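Local coordinates for protein Thf1 (Thermosynechococcus elongatus, PDB 5MJR) that may take part in photosynthetic membrane biogenesis and associates with the FtsH protease complex involved in photosystem II repair, at residues A[84-87]-A[88-91]; A[183-186]-A[187-190]; A[194-197]-A[198-202]. One frame throughout, in Å; residues are numbered along the deposited sequence. Where two conformers were deposited one is given.

Interaction 1: residues A[84-87]-A[88-91]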
# COMPACT_ATOMS: atom_id res chain seq x y z
N TYR A 84 -10.82 13.62 -3.87
CA TYR A 84 -10.12 14.83 -3.45
C TYR A 84 -10.40 15.94 -4.46
O TYR A 84 -10.24 15.81 -5.63
CB TYR A 84 -8.63 14.60 -3.39
CG TYR A 84 -7.89 15.85 -2.89
CD1 TYR A 84 -7.96 16.19 -1.55
CD2 TYR A 84 -7.23 16.69 -3.73
CE1 TYR A 84 -7.36 17.31 -1.05
CE2 TYR A 84 -6.63 17.86 -3.24
CZ TYR A 84 -6.72 18.15 -1.90
OH TYR A 84 -6.14 19.31 -1.38
N GLN A 85 -10.72 17.13 -3.90
CA GLN A 85 -10.79 18.32 -4.69
C GLN A 85 -10.03 19.46 -3.95
O GLN A 85 -10.07 19.51 -2.72
CB GLN A 85 -12.23 18.74 -4.98
CG GLN A 85 -12.95 17.74 -5.89
CD GLN A 85 -12.44 17.65 -7.25
OE1 GLN A 85 -11.76 18.59 -7.73
NE2 GLN A 85 -12.77 16.56 -7.98
N PRO A 86 -9.25 20.25 -4.69
CA PRO A 86 -9.05 20.24 -6.14
C PRO A 86 -8.11 19.17 -6.66
O PRO A 86 -7.00 18.98 -6.27
CB PRO A 86 -8.47 21.62 -6.47
CG PRO A 86 -7.98 22.15 -5.21
CD PRO A 86 -8.56 21.44 -4.06
N GLU A 87 -8.71 18.38 -7.52
CA GLU A 87 -8.09 17.15 -8.01
C GLU A 87 -6.76 17.39 -8.68
O GLU A 87 -5.92 16.47 -8.58
CB GLU A 87 -9.03 16.35 -8.90
CG GLU A 87 -9.49 17.03 -10.14
CD GLU A 87 -10.74 16.27 -10.70
OE1 GLU A 87 -10.37 15.18 -11.19
OE2 GLU A 87 -11.95 16.52 -10.86
N GLY A 88 -6.54 18.51 -9.28
CA GLY A 88 -5.26 18.78 -9.89
C GLY A 88 -4.08 18.86 -8.95
O GLY A 88 -2.93 18.89 -9.44
N ASP A 89 -4.33 18.91 -7.65
CA ASP A 89 -3.30 18.92 -6.64
C ASP A 89 -2.91 17.53 -6.14
O ASP A 89 -1.94 17.44 -5.39
CB ASP A 89 -3.68 19.79 -5.42
CG ASP A 89 -3.70 21.30 -5.72
OD1 ASP A 89 -3.30 21.75 -6.83
OD2 ASP A 89 -4.01 21.99 -4.75
N ARG A 90 -3.66 16.47 -6.55
CA ARG A 90 -3.42 15.18 -5.95
C ARG A 90 -2.01 14.60 -6.20
O ARG A 90 -1.34 14.14 -5.27
CB ARG A 90 -4.54 14.29 -6.44
CG ARG A 90 -4.46 12.94 -5.91
CD ARG A 90 -5.77 12.23 -6.16
NE ARG A 90 -6.18 12.34 -7.53
CZ ARG A 90 -7.43 12.40 -7.98
NH1 ARG A 90 -8.48 12.22 -7.13
NH2 ARG A 90 -7.63 12.65 -9.29
N ASP A 91 -1.52 14.78 -7.41
CA ASP A 91 -0.15 14.31 -7.70
C ASP A 91 0.95 15.10 -6.94
O ASP A 91 1.93 14.53 -6.45
CB ASP A 91 0.19 14.32 -9.18
CG ASP A 91 -0.71 13.31 -10.01
OD1 ASP A 91 -1.35 12.37 -9.40
OD2 ASP A 91 -0.84 13.43 -11.27
O HOH W 1 -4.26 21.00 -2.28
O HOH W 2 -10.97 13.71 -7.45
O HOH W 3 -3.21 15.48 -9.73
O HOH W 4 -10.43 12.90 -9.99

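Interaction 2: residues A[183-186]-A[187-190]. With SO4 (sulfate ion), chain B.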
# COMPACT_ATOMS: atom_id res chain seq x y z
N PRO A 183 4.96 -16.29 3.81
CA PRO A 183 5.17 -15.97 5.21
C PRO A 183 4.45 -14.71 5.66
O PRO A 183 4.47 -14.38 6.86
CB PRO A 183 6.70 -15.85 5.34
CG PRO A 183 7.12 -15.46 3.98
CD PRO A 183 6.21 -16.11 3.04
N LEU A 184 3.86 -13.99 4.70
CA LEU A 184 3.05 -12.86 5.10
C LEU A 184 1.95 -13.38 6.04
O LEU A 184 1.35 -14.41 5.79
CB LEU A 184 2.48 -12.20 3.82
CG LEU A 184 1.88 -10.89 3.84
CD1 LEU A 184 2.78 -9.77 4.18
CD2 LEU A 184 1.18 -10.64 2.55
N PRO A 185 1.66 -12.70 7.16
CA PRO A 185 0.71 -13.30 8.15
C PRO A 185 -0.73 -13.10 7.73
O PRO A 185 -1.40 -12.05 7.90
CB PRO A 185 1.03 -12.50 9.41
CG PRO A 185 1.49 -11.18 8.87
CD PRO A 185 2.29 -11.50 7.68
N ILE A 186 -1.24 -14.15 7.10
CA ILE A 186 -2.55 -14.06 6.44
C ILE A 186 -3.71 -13.79 7.46
O ILE A 186 -4.68 -13.12 7.09
CB ILE A 186 -2.84 -15.31 5.56
CG1 ILE A 186 -1.99 -15.25 4.24
CG2 ILE A 186 -4.26 -15.38 5.11
CD1 ILE A 186 -2.30 -14.10 3.30
N GLU A 187 -3.60 -14.20 8.73
CA GLU A 187 -4.70 -13.84 9.64
C GLU A 187 -4.79 -12.34 9.91
O GLU A 187 -5.87 -11.77 10.04
CB GLU A 187 -4.74 -14.65 10.96
CG GLU A 187 -5.08 -16.16 10.78
CD GLU A 187 -6.44 -16.41 10.06
OE1 GLU A 187 -7.48 -16.01 10.66
OE2 GLU A 187 -6.44 -16.99 8.91
N LYS A 188 -3.63 -11.69 10.00
CA LYS A 188 -3.57 -10.23 10.06
C LYS A 188 -3.98 -9.55 8.78
O LYS A 188 -4.71 -8.56 8.82
CB LYS A 188 -2.12 -9.80 10.40
CG LYS A 188 -1.67 -10.28 11.73
CD LYS A 188 -0.28 -9.68 12.03
CE LYS A 188 0.13 -10.13 13.38
NZ LYS A 188 1.40 -9.55 13.80
N VAL A 189 -3.65 -10.13 7.62
CA VAL A 189 -4.15 -9.64 6.37
C VAL A 189 -5.69 -9.63 6.33
O VAL A 189 -6.31 -8.65 5.89
CB VAL A 189 -3.56 -10.38 5.18
CG1 VAL A 189 -4.20 -10.02 3.87
CG2 VAL A 189 -2.05 -10.16 5.08
N LYS A 190 -6.32 -10.74 6.73
CA LYS A 190 -7.79 -10.81 6.73
C LYS A 190 -8.34 -9.66 7.56
O LYS A 190 -9.30 -9.00 7.17
CB LYS A 190 -8.23 -12.19 7.25
CG LYS A 190 -8.00 -13.31 6.21
CD LYS A 190 -8.45 -14.60 6.86
CE LYS A 190 -8.16 -15.77 5.93
NZ LYS A 190 -8.74 -16.98 6.44
S SO4 B . 0.10 -6.09 14.20
O1 SO4 B . 1.32 -6.91 13.86
O2 SO4 B . -0.97 -7.04 14.64
O3 SO4 B . -0.28 -5.38 12.94
O4 SO4 B . 0.28 -5.13 15.27

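Interaction 3: residues A[194-197]-A[198-202]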
# COMPACT_ATOMS: atom_id res chain seq x y z
N GLU A 194 -10.51 -6.58 6.06
CA GLU A 194 -11.92 -6.37 6.46
C GLU A 194 -12.05 -4.92 6.85
O GLU A 194 -13.05 -4.30 6.50
CB GLU A 194 -12.38 -7.36 7.52
CG GLU A 194 -13.83 -7.29 7.89
CD GLU A 194 -14.46 -8.58 8.33
OE1 GLU A 194 -13.68 -9.54 8.57
OE2 GLU A 194 -15.75 -8.60 8.40
N LEU A 195 -11.15 -4.37 7.71
CA LEU A 195 -11.17 -2.98 8.12
C LEU A 195 -11.10 -2.07 6.93
O LEU A 195 -11.94 -1.12 6.73
CB LEU A 195 -10.03 -2.68 9.14
CG LEU A 195 -10.04 -1.31 9.84
CD1 LEU A 195 -11.32 -1.20 10.57
CD2 LEU A 195 -8.79 -1.20 10.73
N TYR A 196 -10.09 -2.24 6.11
CA TYR A 196 -9.92 -1.36 4.99
C TYR A 196 -11.24 -1.30 4.15
O TYR A 196 -11.67 -0.28 3.70
CB TYR A 196 -8.79 -1.87 4.12
CG TYR A 196 -8.44 -1.07 2.89
CD1 TYR A 196 -7.84 0.18 2.96
CD2 TYR A 196 -8.61 -1.65 1.61
CE1 TYR A 196 -7.55 0.88 1.77
CE2 TYR A 196 -8.31 -0.97 0.44
CZ TYR A 196 -7.72 0.30 0.54
OH TYR A 196 -7.43 0.99 -0.59
N ARG A 197 -11.76 -2.47 3.73
CA ARG A 197 -12.91 -2.61 2.85
C ARG A 197 -14.18 -2.08 3.48
O ARG A 197 -14.95 -1.37 2.84
CB ARG A 197 -13.09 -4.01 2.32
CG ARG A 197 -12.06 -4.45 1.25
CD ARG A 197 -12.38 -3.81 -0.14
NE ARG A 197 -13.77 -4.17 -0.52
CZ ARG A 197 -14.20 -5.37 -0.98
NH1 ARG A 197 -13.32 -6.34 -1.29
NH2 ARG A 197 -15.48 -5.50 -1.32
N SER A 198 -14.30 -2.25 4.78
CA SER A 198 -15.52 -1.82 5.46
C SER A 198 -15.50 -0.32 5.65
O SER A 198 -16.58 0.29 5.80
CB SER A 198 -15.71 -2.51 6.78
OG SER A 198 -15.80 -3.89 6.53
N ASN A 199 -14.34 0.29 5.47
CA ASN A 199 -14.24 1.74 5.80
C ASN A 199 -14.09 2.64 4.54
O ASN A 199 -13.98 3.87 4.67
CB ASN A 199 -13.17 2.04 6.79
CG ASN A 199 -13.54 1.64 8.15
OD1 ASN A 199 -14.65 1.87 8.59
ND2 ASN A 199 -12.62 0.96 8.81
N LEU A 200 -14.31 2.02 3.37
CA LEU A 200 -14.07 2.71 2.09
C LEU A 200 -14.85 4.07 2.07
O LEU A 200 -14.36 4.99 1.43
CB LEU A 200 -14.35 1.83 0.89
CG LEU A 200 -13.45 0.65 0.58
CD1 LEU A 200 -14.12 -0.17 -0.54
CD2 LEU A 200 -12.00 1.02 0.22
N ASP A 201 -16.05 4.13 2.67
CA ASP A 201 -16.91 5.31 2.43
C ASP A 201 -16.83 6.31 3.59
O ASP A 201 -17.42 7.39 3.50
CB ASP A 201 -18.38 4.91 2.27
CG ASP A 201 -19.28 6.05 1.73
OD1 ASP A 201 -19.07 6.66 0.61
OD2 ASP A 201 -20.27 6.23 2.51
N LYS A 202 -16.09 5.96 4.65
CA LYS A 202 -16.05 6.82 5.89
C LYS A 202 -15.57 8.26 5.64
O LYS A 202 -16.18 9.26 6.15
CB LYS A 202 -15.29 6.13 6.99
CG LYS A 202 -16.08 4.94 7.58
CD LYS A 202 -16.19 5.12 9.06
CE LYS A 202 -16.89 3.96 9.75
NZ LYS A 202 -16.12 3.65 11.02

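Interaction 1: residues A[84-87]-A[88-91]
A short 3-10 turn leads into helix 90-100, and Tyr-84, Pro-86 and Glu-87 meet Asp-89 and Arg-90 round it. A cis peptide bond precedes Pro-86. Two i to i+3 backbone bonds close the turn: Asp-89 N to Pro-86 O (3.0 Å) and Arg-90 N to Glu-87 O (3.0 Å).

Tyr-84 and Asp-89 form one pair. Asp-89 CB sits at the edge of the Tyr-84 ring, 4.1 Å from CE2. One water joins the two polar ends. It accepts from Tyr-84 OH and donates to Asp-89 OD2. Asp-89 OD1 forms a salt bridge with Arg-37, and Tyr-43 packs edge-to-face with the Tyr-84 ring.

Glu-87 and Arg-90 form the other. Glu-87 CB lies over a face of the Arg-90 guanidinium, 4.0 Å from NH2. The chain of Arg-90 bends at chi3 (50°), which brings the guanidinium back over Glu-87. The charges stay apart, with Glu-87 OE1 4.2 Å from Arg-90 NH2. A water in the guanidinium plane links these two atoms. Another water joins Arg-90 NH1 to Tyr-84 O, while NH1 also donates to Met-81 O. Gln-85 NE2 holds Glu-87 OE2 at 3.0 Å.

The attraction between Glu-87 and Arg-90 is therefore probably relayed by water, without a direct salt bridge.

Interaction 2: residues A[183-186]-A[187-190]
Pro-185 and Lys-188 cross obliquely. The aliphatic chain of Lys-188 runs alongside the CB-CG edge of the proline ring, with Lys-188 CD 3.9 Å from Pro-185 CG. Beyond CG this chain is fully extended. It carries NZ past the ring to a sulfate ion, probably from the crystallisation liquor, where Lys-188 NZ donates to sulfate O1 at 2.6 Å. Arg-191 is hydrogen-bonded to the same sulfate.

Leu-184 and Val-189 meet at about a right angle, methyl to methyl, with Leu-184 CD2 4.1 Å from Val-189 CG2. Val-189 CG2 also lies 4.3 Å from Ile-186 CD1. Val-189 holds CG2 anti to its carbonyl carbon, which turns that methyl back toward the start of the helix.

This is the N-terminal end of helix 186-198, with Pro-185 as N-cap. The first turn is closed by Val-189 N to Pro-185 O (3.0 Å), in the carbonyl plane, and by Lys-190 N to Ile-186 O (2.9 Å). Leu-175 of helix 171-178 packs on Ile-186 and Val-189. Leu-156 of helix 150-162 packs on Leu-184 and Val-189.

Lys-190 slants past Ile-186, and Ile-186 CG2 lies 4.0 Å from Lys-190 CE. Lys-190 NZ forms a salt bridge with Asp-176, and a second with Glu-187 OE2 whose hydrogen bond is weak, at 3.4 Å.

Interaction 3: residues A[194-197]-A[198-202]
Ser-198 and Glu-194 make a polar link at the C-terminal end of helix 186-198. Ser-198 N donates to Glu-194 O at 3.0 Å. In one of the two deposited conformers of the serine, Ser-198 OG also reaches Glu-194 O, at 2.8 Å. This second bond is less certain, because it rests on that conformer. There the two donors approach from opposite faces of the carbonyl plane. With chi1 at -61°, OG stands beside its own backbone N and so faces the same carbonyl.

Two further backbone bonds across the contact are weak. Asn-199 N reaches Tyr-196 O at 3.3 Å, and Leu-200 N reaches Arg-197 O at 3.5 Å. Asn-199 is the first residue to leave helical backbone angles. Its CB lies against the last turn, with Asn-199 CB 3.4 Å from Leu-195 O.

The apolar contacts centre on Leu-200. Its CD2 sits over one face of the Tyr-196 ring, offset toward the rim, 4.2 Å from CE2. Its other methyl, Leu-200 CD1, lies 4.1 Å from Arg-197 CD. The Arg-197 and Leu-200 side chains run side by side and point the same way. With an alanine here, both methyls would be gone, and the Tyr-196 ring face and the Arg-197 chain would probably lose this cover.

Tyr-196 packs on Thr-75 and Gln-79 of helix 67-80 and on Arg-150 and Val-154 of helix 150-162. Leu-200 O accepts from Gln-79, which ties the chain beyond the helix to helix 67-80.

The three contacts follow in series along an all-helical chain. Interaction 1 leads into helix 90-100. Interactions 2 and 3 mark the two ends of helix 186-198, their centres about 18 Å apart. Interactions 1 and 2 lie on opposite sides of the chain's centre, with centres about 33 Å apart. Interaction 3 is nearer to interaction 1, at about 22 Å between centres and about 11 Å between nearest atoms. It ties the end of helix 186-198 to helix 67-80, the helix just before the loop of interaction 1. Helix 150-162 packs against side chains of interactions 2 and 3. Residues 186-225 are predicted as coiled coil, although helix 186-198 ends within that range.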